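Local structure of reducing-end xylose-releasing exo-oligoxylanase Rex8A (Paenibacillus barcinonensis, 6SUD) at residues 84-87 against 88-92; 99-103 against 104-108; 152-155 against 156-160; 243-246 against 247-251; 276-279 against 280-283. The protein hydrolyses linear and branched xylooligosaccharides, releasing xylose from their reducing ends as part of xylan breakdown. The protein carries 1 engineered substitution. All blocks are in the same frame, centred on the assembly; numbering follows the deposited sequence.

Contact 1 (84-87 against 88-92); sequences KKHE and FDRLW. With EDO (1,2-ethanediol), chain C; EDO (1,2-ethanediol), chain H.
K85 leaves the helix with CG anti to the backbone N (chi1 -171°) and turns only at its last torsion (chi4 -66°), which swings NZ onto D89, whose own CG lies anti to the carbonyl carbon (chi1 -79°). The two meet one turn apart at the start of helix 85-99, in the (alpha/alpha)6-barrel fold of glycosyl hydrolase family 8. K85 NZ reaches D89 OD2 at 2.8 Å on the syn lone pair, a hydrogen-bonded salt bridge that also lays K85 CG 3.5 Å from the same oxygen. The other carboxylate oxygen, OD1, is hydrogen-bonded to the hydroxyl of Y153, so both oxygens of D89 are engaged. Main-chain bonds from F88, D89, R90 and L91 back to the carbonyls of K84 to E87 set this spacing; the first, F88 N to K84 O, is 3.1 Å, and K84 occupies the N-cap position.

On another side of the helix H86 and R90 run alongside each other. R90 CD lies over one face of the imidazole, 4.3 Å from its centroid in a CH-pi contact, while the guanidinium stands nearly perpendicular to that ring and presents its edge, NE being 3.2 Å from H86 CE1. The far end of R90 is anchored on the strand side, NH1 donating to K56 O. E87 is buried; its OE2 shares a hydrogen bond with Y41 and accepts from an ethanediol O1 (chain C) at 2.6 Å. Its OE1 accepts from a second ethanediol, chain H, whose O1 stands 2.9 Å from it.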
# COMPACT_ATOMS: atom_id res chain seq x y z
N LYS A 84 4.03 11.92 12.78
CA LYS A 84 3.13 13.09 12.63
C LYS A 84 1.76 12.76 13.22
O LYS A 84 0.80 12.51 12.47
CB LYS A 84 3.07 13.56 11.17
CG LYS A 84 4.43 13.95 10.60
CD LYS A 84 4.87 15.34 10.93
CE LYS A 84 6.08 15.78 10.14
NZ LYS A 84 6.56 17.12 10.55
N LYS A 85 1.70 12.77 14.54
CA LYS A 85 0.52 12.27 15.28
C LYS A 85 -0.72 13.12 14.99
O LYS A 85 -1.82 12.55 14.89
CB LYS A 85 0.82 12.24 16.78
CG LYS A 85 -0.26 11.54 17.59
CD LYS A 85 0.15 11.23 19.01
CE LYS A 85 -0.81 10.29 19.71
NZ LYS A 85 -2.14 10.94 19.89
N HIS A 86 -0.58 14.44 14.88
CA HIS A 86 -1.74 15.37 14.74
C HIS A 86 -2.50 15.05 13.44
O HIS A 86 -3.74 14.88 13.50
CB HIS A 86 -1.29 16.82 14.86
CG HIS A 86 -2.40 17.79 14.66
ND1 HIS A 86 -2.34 18.76 13.70
CD2 HIS A 86 -3.59 17.96 15.28
CE1 HIS A 86 -3.42 19.51 13.75
NE2 HIS A 86 -4.22 19.03 14.69
N GLU A 87 -1.77 14.91 12.34
CA GLU A 87 -2.37 14.55 11.04
C GLU A 87 -2.92 13.13 11.09
O GLU A 87 -4.02 12.92 10.57
CB GLU A 87 -1.33 14.63 9.93
CG GLU A 87 -0.87 16.03 9.65
CD GLU A 87 0.10 16.68 10.62
OE1 GLU A 87 0.59 16.02 11.56
OE2 GLU A 87 0.36 17.86 10.41
N PHE A 88 -2.18 12.19 11.70
CA PHE A 88 -2.63 10.78 11.82
C PHE A 88 -4.02 10.77 12.45
O PHE A 88 -4.95 10.13 11.89
CB PHE A 88 -1.66 9.97 12.68
CG PHE A 88 -2.03 8.52 12.83
CD1 PHE A 88 -3.02 8.13 13.72
CD2 PHE A 88 -1.39 7.55 12.08
CE1 PHE A 88 -3.33 6.78 13.87
CE2 PHE A 88 -1.71 6.21 12.22
CZ PHE A 88 -2.70 5.84 13.10
N ASP A 89 -4.13 11.44 13.60
CA ASP A 89 -5.34 11.52 14.44
C ASP A 89 -6.48 12.19 13.67
O ASP A 89 -7.63 11.75 13.80
CB ASP A 89 -5.01 12.21 15.77
CG ASP A 89 -4.32 11.28 16.76
OD1 ASP A 89 -4.29 10.07 16.52
OD2 ASP A 89 -3.78 11.79 17.76
N ARG A 90 -6.20 13.26 12.91
CA ARG A 90 -7.22 13.92 12.06
C ARG A 90 -7.74 12.95 10.99
O ARG A 90 -8.98 12.88 10.81
CB ARG A 90 -6.67 15.18 11.38
CG ARG A 90 -6.62 16.41 12.27
CD ARG A 90 -6.09 17.58 11.45
NE ARG A 90 -6.15 18.87 12.16
CZ ARG A 90 -7.19 19.69 12.18
NH1 ARG A 90 -8.31 19.39 11.55
NH2 ARG A 90 -7.10 20.83 12.86
N LEU A 91 -6.85 12.24 10.29
CA LEU A 91 -7.26 11.27 9.24
C LEU A 91 -8.06 10.13 9.87
O LEU A 91 -9.13 9.80 9.35
CB LEU A 91 -6.02 10.72 8.53
CG LEU A 91 -5.32 11.71 7.60
CD1 LEU A 91 -3.95 11.22 7.18
CD2 LEU A 91 -6.19 12.01 6.40
N TRP A 92 -7.55 9.56 10.96
CA TRP A 92 -8.23 8.42 11.63
C TRP A 92 -9.64 8.85 12.08
O TRP A 92 -10.61 8.07 11.89
CB TRP A 92 -7.41 7.86 12.79
CG TRP A 92 -8.13 6.80 13.56
CD1 TRP A 92 -8.38 6.79 14.90
CD2 TRP A 92 -8.77 5.62 13.03
NE1 TRP A 92 -9.09 5.67 15.25
CE2 TRP A 92 -9.36 4.94 14.12
CE3 TRP A 92 -8.91 5.08 11.74
CZ2 TRP A 92 -10.06 3.74 13.97
CZ3 TRP A 92 -9.61 3.90 11.59
CH2 TRP A 92 -10.17 3.24 12.69
C1 EDO C . 3.13 18.49 11.41
O1 EDO C . 2.21 19.54 11.14
C2 EDO C . 3.51 17.91 10.16
O2 EDO C . 4.01 18.91 9.30
C1 EDO H . 2.37 15.95 14.79
O1 EDO H . 2.32 16.87 13.70
C2 EDO H . 3.71 15.35 14.94
O2 EDO H . 3.96 14.75 16.19
O HOH W 1 -6.42 21.52 15.33

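Contact 2 (99-103 against 104-108); sequences MQHTE and GRYKD
Two direct hydrogen bonds join Q100 and H101 to D108 across this loop. D108 N donates to H101 O over 2.8 Å, and Q100 NE2 donates to D108 O over 3.0 Å, nearly straight at 172°. The acceptor lies in the amide plane of Q100, whereas the donor is tilted from the plane of the D108 carbonyl. Q100 gets there because CG is anti to the backbone N (chi1 -168°) and the chain then runs extended. An alanine at Q100 removes the amide altogether, which is likely to deprive D108 O of this donor and open a gap beside I160 and K159.

Water-mediated bonds add to these. One water donates both to H101 O and to D108 OD1, the latter at 3.1 Å; another donates to E103 O and accepts from Y106 N.

The backbone that carries these bonds links helix 85-99 to strand 113-114 and reverses through a type I beta turn from G104 to K107, with K107 N bonded to G104 O. Beyond the turn, further main-chain bonds tie M99 to A111 and H101 to Y109.

Packing contacts come from H101, Y106 and K107. H101 and Y106 lie side by side pointing the same way; H101 CD2 approaches Y106 CB at 3.4 Å, and the ring planes meet obliquely at 41°. The polar ends go to other partners: H101 NE2 donates to P123 O, while Y106 OH bonds E189. K107 CG lies 3.6 Å from T102 O.

Charge enters through K107 NZ, which forms a salt bridge with the neighbouring D108 OD2 at 3.5 Å.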
# COMPACT_ATOMS: atom_id res chain seq x y z
N MET A 99 -16.64 6.84 7.68
CA MET A 99 -16.44 5.71 6.74
C MET A 99 -16.72 4.35 7.40
O MET A 99 -17.25 3.48 6.68
CB MET A 99 -15.03 5.75 6.16
CG MET A 99 -14.78 7.04 5.39
SD MET A 99 -13.12 7.10 4.72
CE MET A 99 -13.40 6.47 3.07
N GLN A 100 -16.38 4.17 8.68
CA GLN A 100 -16.50 2.83 9.34
C GLN A 100 -17.98 2.54 9.62
O GLN A 100 -18.65 3.38 10.24
CB GLN A 100 -15.70 2.74 10.64
CG GLN A 100 -15.57 1.31 11.16
CD GLN A 100 -14.66 1.19 12.36
OE1 GLN A 100 -14.63 2.07 13.23
NE2 GLN A 100 -13.92 0.09 12.42
N HIS A 101 -18.44 1.37 9.18
CA HIS A 101 -19.82 0.86 9.41
C HIS A 101 -20.00 0.43 10.87
O HIS A 101 -19.13 -0.29 11.39
CB HIS A 101 -20.11 -0.30 8.47
CG HIS A 101 -20.20 0.09 7.03
ND1 HIS A 101 -21.28 0.79 6.52
CD2 HIS A 101 -19.37 -0.15 5.99
CE1 HIS A 101 -21.11 0.97 5.23
NE2 HIS A 101 -19.94 0.40 4.87
N THR A 102 -21.12 0.81 11.50
CA THR A 102 -21.42 0.45 12.91
C THR A 102 -22.36 -0.76 12.96
O THR A 102 -22.45 -1.37 14.05
CB THR A 102 -21.99 1.64 13.69
OG1 THR A 102 -23.20 2.06 13.07
CG2 THR A 102 -21.02 2.80 13.75
N GLU A 103 -23.02 -1.10 11.85
CA GLU A 103 -24.00 -2.23 11.79
C GLU A 103 -24.04 -2.84 10.39
O GLU A 103 -23.54 -2.20 9.44
CB GLU A 103 -25.40 -1.75 12.21
CG GLU A 103 -26.12 -0.91 11.18
CD GLU A 103 -25.76 0.56 11.12
OE1 GLU A 103 -24.75 0.95 11.73
OE2 GLU A 103 -26.50 1.32 10.45
N GLY A 104 -24.65 -4.02 10.29
CA GLY A 104 -25.03 -4.64 9.01
C GLY A 104 -23.92 -5.52 8.47
O GLY A 104 -22.99 -5.83 9.24
N ARG A 105 -24.01 -5.89 7.19
CA ARG A 105 -23.14 -6.93 6.59
C ARG A 105 -21.68 -6.45 6.55
O ARG A 105 -20.80 -7.33 6.48
CB ARG A 105 -23.63 -7.34 5.20
CG ARG A 105 -23.51 -6.28 4.11
CD ARG A 105 -23.71 -6.90 2.73
NE ARG A 105 -24.96 -7.65 2.66
CZ ARG A 105 -25.08 -8.98 2.59
NH1 ARG A 105 -24.01 -9.76 2.57
NH2 ARG A 105 -26.28 -9.52 2.55
N TYR A 106 -21.43 -5.14 6.64
CA TYR A 106 -20.07 -4.54 6.54
C TYR A 106 -19.60 -3.95 7.88
O TYR A 106 -18.65 -3.15 7.90
CB TYR A 106 -20.03 -3.48 5.44
CG TYR A 106 -20.37 -3.96 4.05
CD1 TYR A 106 -19.80 -5.11 3.53
CD2 TYR A 106 -21.23 -3.24 3.23
CE1 TYR A 106 -20.10 -5.55 2.25
CE2 TYR A 106 -21.54 -3.67 1.95
CZ TYR A 106 -20.98 -4.83 1.46
OH TYR A 106 -21.28 -5.25 0.20
N LYS A 107 -20.23 -4.33 8.99
CA LYS A 107 -19.92 -3.82 10.35
C LYS A 107 -18.41 -3.84 10.58
O LYS A 107 -17.80 -4.91 10.41
CB LYS A 107 -20.62 -4.70 11.40
CG LYS A 107 -20.50 -4.20 12.83
CD LYS A 107 -21.38 -4.96 13.80
CE LYS A 107 -20.77 -6.27 14.26
NZ LYS A 107 -19.78 -6.07 15.34
N ASP A 108 -17.83 -2.69 10.96
CA ASP A 108 -16.40 -2.52 11.36
C ASP A 108 -15.51 -2.37 10.12
O ASP A 108 -14.36 -1.94 10.29
CB ASP A 108 -15.91 -3.65 12.27
CG ASP A 108 -16.71 -3.81 13.56
OD1 ASP A 108 -17.36 -2.82 13.96
OD2 ASP A 108 -16.67 -4.91 14.14
O HOH W 2 -18.04 0.17 14.00
O HOH W 3 -22.81 -2.58 6.84

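Contact 3 (152-155 against 156-160); sequences DYQA and QARKI
From D152 to A155 each carbonyl accepts from the amide four residues on, as in Y153 O with A157 N at 2.8 Å and D152 O with Q156 N at 3.1 Å, which is the evidence that the alpha-helical repeat is in place from its first turn.

The side chains use the same spacing twice, with different chemistry. D152 sits at the N-cap position, yet its carboxylate makes no capping bond to the backbone. With CG between its backbone N and carbonyl carbon (chi1 54°), OD1 instead faces Q156, whose chain bends at chi2 to bring NE2 to it at 3.0 Å. The bond is almost straight, 174° at the hydrogen, and in the plane of the amide, but it meets OD1 on the syn side and out of the carboxylate plane; the two flat groups stand close to perpendicular. The D152 and Q156 backbone bond runs beside this one, so the pair is joined twice.

Q154 and R158 point the same way, with amide and guanidinium stacked at 28°. Q154 NE2 lies 3.0 Å above one face of the guanidinium, toward its rim, and 3.0 Å from R158 NH1; both are donors, so the contact is stacking rather than a bond. The amide carbon CD is 3.7 Å from R158 CZ. What fixes the guanidinium lies outside: R158 NE donates to Y209 O.

Y153, Q154 and A157 touch helix 127-144. The D152-Q156 and Q154-R158 pairs are thus i to i+4 neighbours on the first turns of helix 153-170, in an (alpha/alpha)6-barrel enzyme of glycosyl hydrolase family 8.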
# COMPACT_ATOMS: atom_id res chain seq x y z
N ASP A 152 -7.79 4.74 20.89
CA ASP A 152 -7.33 3.46 21.47
C ASP A 152 -6.85 2.57 20.31
O ASP A 152 -7.52 1.57 20.00
CB ASP A 152 -8.42 2.79 22.32
CG ASP A 152 -9.75 2.58 21.63
OD1 ASP A 152 -10.15 3.45 20.87
OD2 ASP A 152 -10.40 1.53 21.89
N TYR A 153 -5.71 2.92 19.71
CA TYR A 153 -5.25 2.44 18.38
C TYR A 153 -5.17 0.91 18.32
O TYR A 153 -5.68 0.33 17.32
CB TYR A 153 -3.87 3.01 18.06
CG TYR A 153 -3.77 4.51 18.17
CD1 TYR A 153 -4.50 5.34 17.34
CD2 TYR A 153 -2.91 5.09 19.08
CE1 TYR A 153 -4.39 6.72 17.42
CE2 TYR A 153 -2.78 6.47 19.17
CZ TYR A 153 -3.53 7.28 18.34
OH TYR A 153 -3.41 8.64 18.42
N GLN A 154 -4.57 0.25 19.32
CA GLN A 154 -4.36 -1.22 19.29
C GLN A 154 -5.73 -1.92 19.22
O GLN A 154 -5.89 -2.81 18.37
CB GLN A 154 -3.58 -1.74 20.49
CG GLN A 154 -3.17 -3.20 20.36
CD GLN A 154 -2.57 -3.75 21.64
OE1 GLN A 154 -1.36 -3.90 21.77
NE2 GLN A 154 -3.43 -4.03 22.60
N ALA A 155 -6.68 -1.53 20.07
CA ALA A 155 -8.02 -2.17 20.11
C ALA A 155 -8.77 -1.88 18.80
O ALA A 155 -9.51 -2.77 18.32
CB ALA A 155 -8.79 -1.72 21.32
N GLN A 156 -8.58 -0.69 18.23
CA GLN A 156 -9.18 -0.30 16.93
C GLN A 156 -8.63 -1.20 15.83
O GLN A 156 -9.42 -1.72 15.05
CB GLN A 156 -8.94 1.19 16.62
CG GLN A 156 -9.66 2.16 17.56
CD GLN A 156 -11.17 2.10 17.48
OE1 GLN A 156 -11.76 1.73 16.47
NE2 GLN A 156 -11.82 2.49 18.57
N ALA A 157 -7.31 -1.42 15.78
CA ALA A 157 -6.66 -2.32 14.79
C ALA A 157 -7.25 -3.73 14.90
O ALA A 157 -7.57 -4.32 13.83
CB ALA A 157 -5.17 -2.38 15.01
N ARG A 158 -7.35 -4.25 16.12
CA ARG A 158 -7.78 -5.64 16.42
C ARG A 158 -9.24 -5.83 16.01
O ARG A 158 -9.58 -6.92 15.51
CB ARG A 158 -7.59 -5.97 17.90
CG ARG A 158 -6.13 -6.27 18.22
CD ARG A 158 -5.85 -6.36 19.70
NE ARG A 158 -4.52 -6.90 19.93
CZ ARG A 158 -3.98 -7.10 21.13
NH1 ARG A 158 -4.67 -6.79 22.22
NH2 ARG A 158 -2.76 -7.59 21.22
N LYS A 159 -10.05 -4.81 16.22
CA LYS A 159 -11.48 -4.75 15.79
C LYS A 159 -11.59 -4.89 14.27
O LYS A 159 -12.44 -5.66 13.80
CB LYS A 159 -12.07 -3.43 16.26
CG LYS A 159 -13.52 -3.19 15.91
CD LYS A 159 -14.00 -1.87 16.49
CE LYS A 159 -15.31 -1.41 15.90
NZ LYS A 159 -15.92 -0.36 16.74
N ILE A 160 -10.79 -4.13 13.51
CA ILE A 160 -10.79 -4.21 12.02
C ILE A 160 -10.42 -5.65 11.62
O ILE A 160 -11.18 -6.26 10.83
CB ILE A 160 -9.83 -3.17 11.40
CG1 ILE A 160 -10.26 -1.75 11.77
CG2 ILE A 160 -9.74 -3.37 9.89
CD1 ILE A 160 -9.32 -0.66 11.27

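Contact 4 (243-246 against 247-251); sequences YANY and DGTPA
N245 and T249 are bonded twice over, once through their backbones and once through their side chains. N245 N donates to T249 O at 2.8 Å, while N245 ND2 donates to T249 OG1 at 3.1 Å along a line that is practically straight (178°). The hydroxyl lies exactly in the amide plane of N245, so the amide is turned to aim one N-H at it. T249 OG1, set between its own backbone N and carbonyl carbon (chi1 51°), can face back toward the turn in this way.

D247 reinforces the same corner. Its OD1 accepts T249 N at 3.0 Å, two residues on, which defines an Asx turn, and the T249 hydroxyl also lies near that oxygen, though the refined separation is too short to be relied on. G248 N closes the type I turn onto N245 O at 2.9 Å, entering well above the carbonyl plane. G248 has positive phi (99°), and a side chain there would jam against the preceding carbonyl oxygen.

Past the turn, A244 and P250 form a single backbone bridge, and A251 N donates to Y243 O at 3.1 Å. A water reinforces this end by donating both to Y243 O and to A251 O. The methyl of A251 meets the side chain of Y243 at its base, the two CB atoms being 3.9 Å apart. Y243 itself points elsewhere: its ring stacks on F259, its hydroxyl bonds H256, and its side chain comes within about 4 Å of D265, the inferred proton acceptor.

A type I turn whose last residue, G248, takes the G1-bulge position is the pattern of short 3:5 hairpins, here with one bridge, no regular strands, and its base beside the catalytic cleft.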
# COMPACT_ATOMS: atom_id res chain seq x y z
N TYR A 243 -6.24 -7.74 -11.43
CA TYR A 243 -7.03 -8.78 -10.71
C TYR A 243 -6.56 -10.15 -11.16
O TYR A 243 -6.32 -10.36 -12.36
CB TYR A 243 -8.54 -8.71 -11.00
CG TYR A 243 -9.24 -7.41 -10.69
CD1 TYR A 243 -8.68 -6.42 -9.90
CD2 TYR A 243 -10.52 -7.18 -11.18
CE1 TYR A 243 -9.35 -5.22 -9.64
CE2 TYR A 243 -11.20 -6.01 -10.93
CZ TYR A 243 -10.62 -5.02 -10.15
OH TYR A 243 -11.31 -3.87 -9.91
N ALA A 244 -6.46 -11.08 -10.21
CA ALA A 244 -5.96 -12.44 -10.47
C ALA A 244 -6.86 -13.46 -9.76
O ALA A 244 -7.35 -13.15 -8.67
CB ALA A 244 -4.53 -12.57 -10.02
N ASN A 245 -7.03 -14.62 -10.39
CA ASN A 245 -7.63 -15.83 -9.77
C ASN A 245 -6.76 -16.29 -8.60
O ASN A 245 -5.58 -15.87 -8.50
CB ASN A 245 -7.79 -16.92 -10.82
CG ASN A 245 -8.74 -16.52 -11.92
OD1 ASN A 245 -9.83 -16.04 -11.64
ND2 ASN A 245 -8.35 -16.71 -13.17
N TYR A 246 -7.30 -17.17 -7.76
CA TYR A 246 -6.60 -17.74 -6.59
C TYR A 246 -5.37 -18.53 -7.05
O TYR A 246 -4.45 -18.70 -6.24
CB TYR A 246 -7.55 -18.61 -5.75
CG TYR A 246 -8.61 -17.86 -4.98
CD1 TYR A 246 -8.36 -16.60 -4.44
CD2 TYR A 246 -9.85 -18.42 -4.75
CE1 TYR A 246 -9.33 -15.92 -3.72
CE2 TYR A 246 -10.83 -17.75 -4.03
CZ TYR A 246 -10.57 -16.49 -3.51
OH TYR A 246 -11.53 -15.84 -2.78
N ASP A 247 -5.35 -18.98 -8.32
CA ASP A 247 -4.24 -19.77 -8.92
C ASP A 247 -3.18 -18.83 -9.54
O ASP A 247 -2.17 -19.35 -10.04
CB ASP A 247 -4.77 -20.80 -9.92
CG ASP A 247 -5.28 -20.26 -11.25
OD1 ASP A 247 -5.18 -19.03 -11.48
OD2 ASP A 247 -5.76 -21.08 -12.07
N GLY A 248 -3.40 -17.51 -9.52
CA GLY A 248 -2.39 -16.52 -9.96
C GLY A 248 -2.63 -16.03 -11.38
O GLY A 248 -2.08 -14.96 -11.72
N THR A 249 -3.41 -16.74 -12.19
CA THR A 249 -3.75 -16.32 -13.59
C THR A 249 -4.65 -15.08 -13.56
O THR A 249 -5.42 -14.88 -12.61
CB THR A 249 -4.42 -17.43 -14.41
OG1 THR A 249 -5.53 -17.96 -13.68
CG2 THR A 249 -3.47 -18.54 -14.80
N PRO A 250 -4.60 -14.22 -14.60
CA PRO A 250 -5.47 -13.05 -14.67
C PRO A 250 -6.94 -13.46 -14.59
O PRO A 250 -7.36 -14.40 -15.23
CB PRO A 250 -5.11 -12.38 -16.01
CG PRO A 250 -3.71 -12.88 -16.30
CD PRO A 250 -3.69 -14.30 -15.75
N ALA A 251 -7.68 -12.77 -13.73
CA ALA A 251 -9.12 -13.00 -13.50
C ALA A 251 -9.88 -12.59 -14.75
O ALA A 251 -9.36 -11.81 -15.57
CB ALA A 251 -9.55 -12.24 -12.28
O HOH W 4 -8.13 -9.85 -14.59

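Contact 5 (276-279 against 280-283); sequences DWEW and FRKD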
# COMPACT_ATOMS: atom_id res chain seq x y z
N ASP A 276 8.86 -6.49 1.83
CA ASP A 276 8.86 -7.81 2.54
C ASP A 276 10.30 -8.35 2.60
O ASP A 276 10.69 -8.95 3.64
CB ASP A 276 7.97 -8.83 1.84
CG ASP A 276 7.86 -10.13 2.62
OD1 ASP A 276 7.55 -10.05 3.82
OD2 ASP A 276 8.10 -11.21 2.03
N TRP A 277 11.03 -8.21 1.49
CA TRP A 277 12.45 -8.64 1.43
C TRP A 277 13.26 -7.82 2.45
O TRP A 277 13.98 -8.43 3.25
CB TRP A 277 13.02 -8.51 0.02
CG TRP A 277 14.46 -8.91 -0.02
CD1 TRP A 277 15.54 -8.10 -0.16
CD2 TRP A 277 14.97 -10.24 0.12
NE1 TRP A 277 16.69 -8.84 -0.14
CE2 TRP A 277 16.37 -10.15 0.04
CE3 TRP A 277 14.38 -11.49 0.32
CZ2 TRP A 277 17.19 -11.27 0.15
CZ3 TRP A 277 15.19 -12.60 0.45
CH2 TRP A 277 16.58 -12.49 0.35
N GLU A 278 13.11 -6.49 2.43
CA GLU A 278 13.84 -5.58 3.35
C GLU A 278 13.54 -5.97 4.81
O GLU A 278 14.49 -6.13 5.60
CB GLU A 278 13.51 -4.12 3.04
CG GLU A 278 14.17 -3.13 3.99
CD GLU A 278 15.68 -3.19 4.15
OE1 GLU A 278 16.34 -3.91 3.36
OE2 GLU A 278 16.21 -2.50 5.06
N TRP A 279 12.27 -6.13 5.18
CA TRP A 279 11.85 -6.38 6.59
C TRP A 279 12.21 -7.80 7.04
O TRP A 279 12.65 -7.94 8.21
CB TRP A 279 10.36 -6.11 6.78
CG TRP A 279 10.01 -4.66 6.82
CD1 TRP A 279 10.84 -3.60 6.57
CD2 TRP A 279 8.72 -4.09 7.11
NE1 TRP A 279 10.15 -2.42 6.70
CE2 TRP A 279 8.86 -2.69 7.03
CE3 TRP A 279 7.46 -4.63 7.42
CZ2 TRP A 279 7.78 -1.82 7.24
CZ3 TRP A 279 6.41 -3.76 7.64
CH2 TRP A 279 6.58 -2.38 7.57
N PHE A 280 11.95 -8.83 6.22
CA PHE A 280 11.92 -10.25 6.68
C PHE A 280 12.93 -11.13 5.94
O PHE A 280 13.28 -12.17 6.52
CB PHE A 280 10.50 -10.80 6.61
CG PHE A 280 9.60 -10.14 7.62
CD1 PHE A 280 9.83 -10.29 8.98
CD2 PHE A 280 8.53 -9.36 7.23
CE1 PHE A 280 9.02 -9.66 9.91
CE2 PHE A 280 7.74 -8.70 8.17
CZ PHE A 280 7.97 -8.88 9.51
N ARG A 281 13.34 -10.76 4.71
CA ARG A 281 14.46 -11.42 3.97
C ARG A 281 14.17 -12.93 3.87
O ARG A 281 15.11 -13.71 4.00
CB ARG A 281 15.78 -11.11 4.69
CG ARG A 281 16.98 -10.84 3.79
CD ARG A 281 16.90 -9.54 3.00
NE ARG A 281 16.69 -8.35 3.81
CZ ARG A 281 17.65 -7.64 4.42
NH1 ARG A 281 18.92 -8.01 4.35
NH2 ARG A 281 17.32 -6.57 5.14
N LYS A 282 12.92 -13.32 3.62
CA LYS A 282 12.47 -14.74 3.75
C LYS A 282 12.44 -15.48 2.41
O LYS A 282 12.67 -16.72 2.43
CB LYS A 282 11.09 -14.82 4.42
CG LYS A 282 11.13 -14.74 5.94
CD LYS A 282 9.76 -14.95 6.55
CE LYS A 282 9.80 -15.32 8.02
NZ LYS A 282 9.85 -14.12 8.89
N ASP A 283 12.11 -14.81 1.31
CA ASP A 283 11.89 -15.47 -0.01
C ASP A 283 12.83 -14.85 -1.04
O ASP A 283 12.56 -13.78 -1.59
CB ASP A 283 10.43 -15.41 -0.48
CG ASP A 283 10.24 -16.04 -1.85
OD1 ASP A 283 11.12 -16.76 -2.30
OD2 ASP A 283 9.22 -15.81 -2.45
O HOH W 5 10.65 -11.94 2.27
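R281 curls back over W277, its chain lying against the indole and its guanidinium reaching the helix carbonyls. CB lies 3.5 Å from W277 O. CG passes 3.7 Å from W277 CZ2, above the six-membered ring. CD then comes down on the five-membered ring, 3.3 Å from its centroid, a close CH-pi contact made over the face. The bends at chi2 (69°) and chi3 (55°) produce this fold-back and turn the guanidinium toward the helix end. NE donates to W277 O at 2.8 Å; the acceptor is in the guanidinium plane, though NE itself stands above the plane of that carbonyl. At the tip NH2 donates to E278 O at 2.9 Å, straighter (167°) and on a lone pair. The carboxylate of E278 adds charge from 3.3 Å between OE1 and NH2, but lies out of the guanidinium plane, so no N-H is directed at it; its other oxygen bonds A15 N.

Truncating W277 to an alanine would probably leave R281 CD without its aromatic platform and the bent arginine chain more at liberty to turn.

The helix 268-280 ends here, and R281, with positive phi, is the first residue off it; its own backbone N makes weak bonds to D276 O and W277 O. F280 packs its ring face on W279 CB, 4.1 Å from the centroid. A water joins D276 OD2, which is also bridged to R226, to K282 N.

The last carbonyls of a helix have no further turn of amides to bind, and a positively charged side chain bonded to two of them probably offsets the partial negative charge at this end.

How the contacts relate
The five contacts are local and follow one another in series from the N terminus, so none nests within or crosses another. Contact 1 lies at the start of helix 85-99, and contact 2 closes the loop that follows it toward strand 113-114. Contact 3 opens helix 153-170 and touches both: Y153 reaches K85, F88 and D89, while K159 and I160 pack on Q100 and D108, so it ties the two earlier elements together. Contact 4 turns the loop before helix 268-280, and contact 5 ends that helix. Contact 4 lies about 36 Å from contact 1, centre to centre, on the opposite side of the chain's centre.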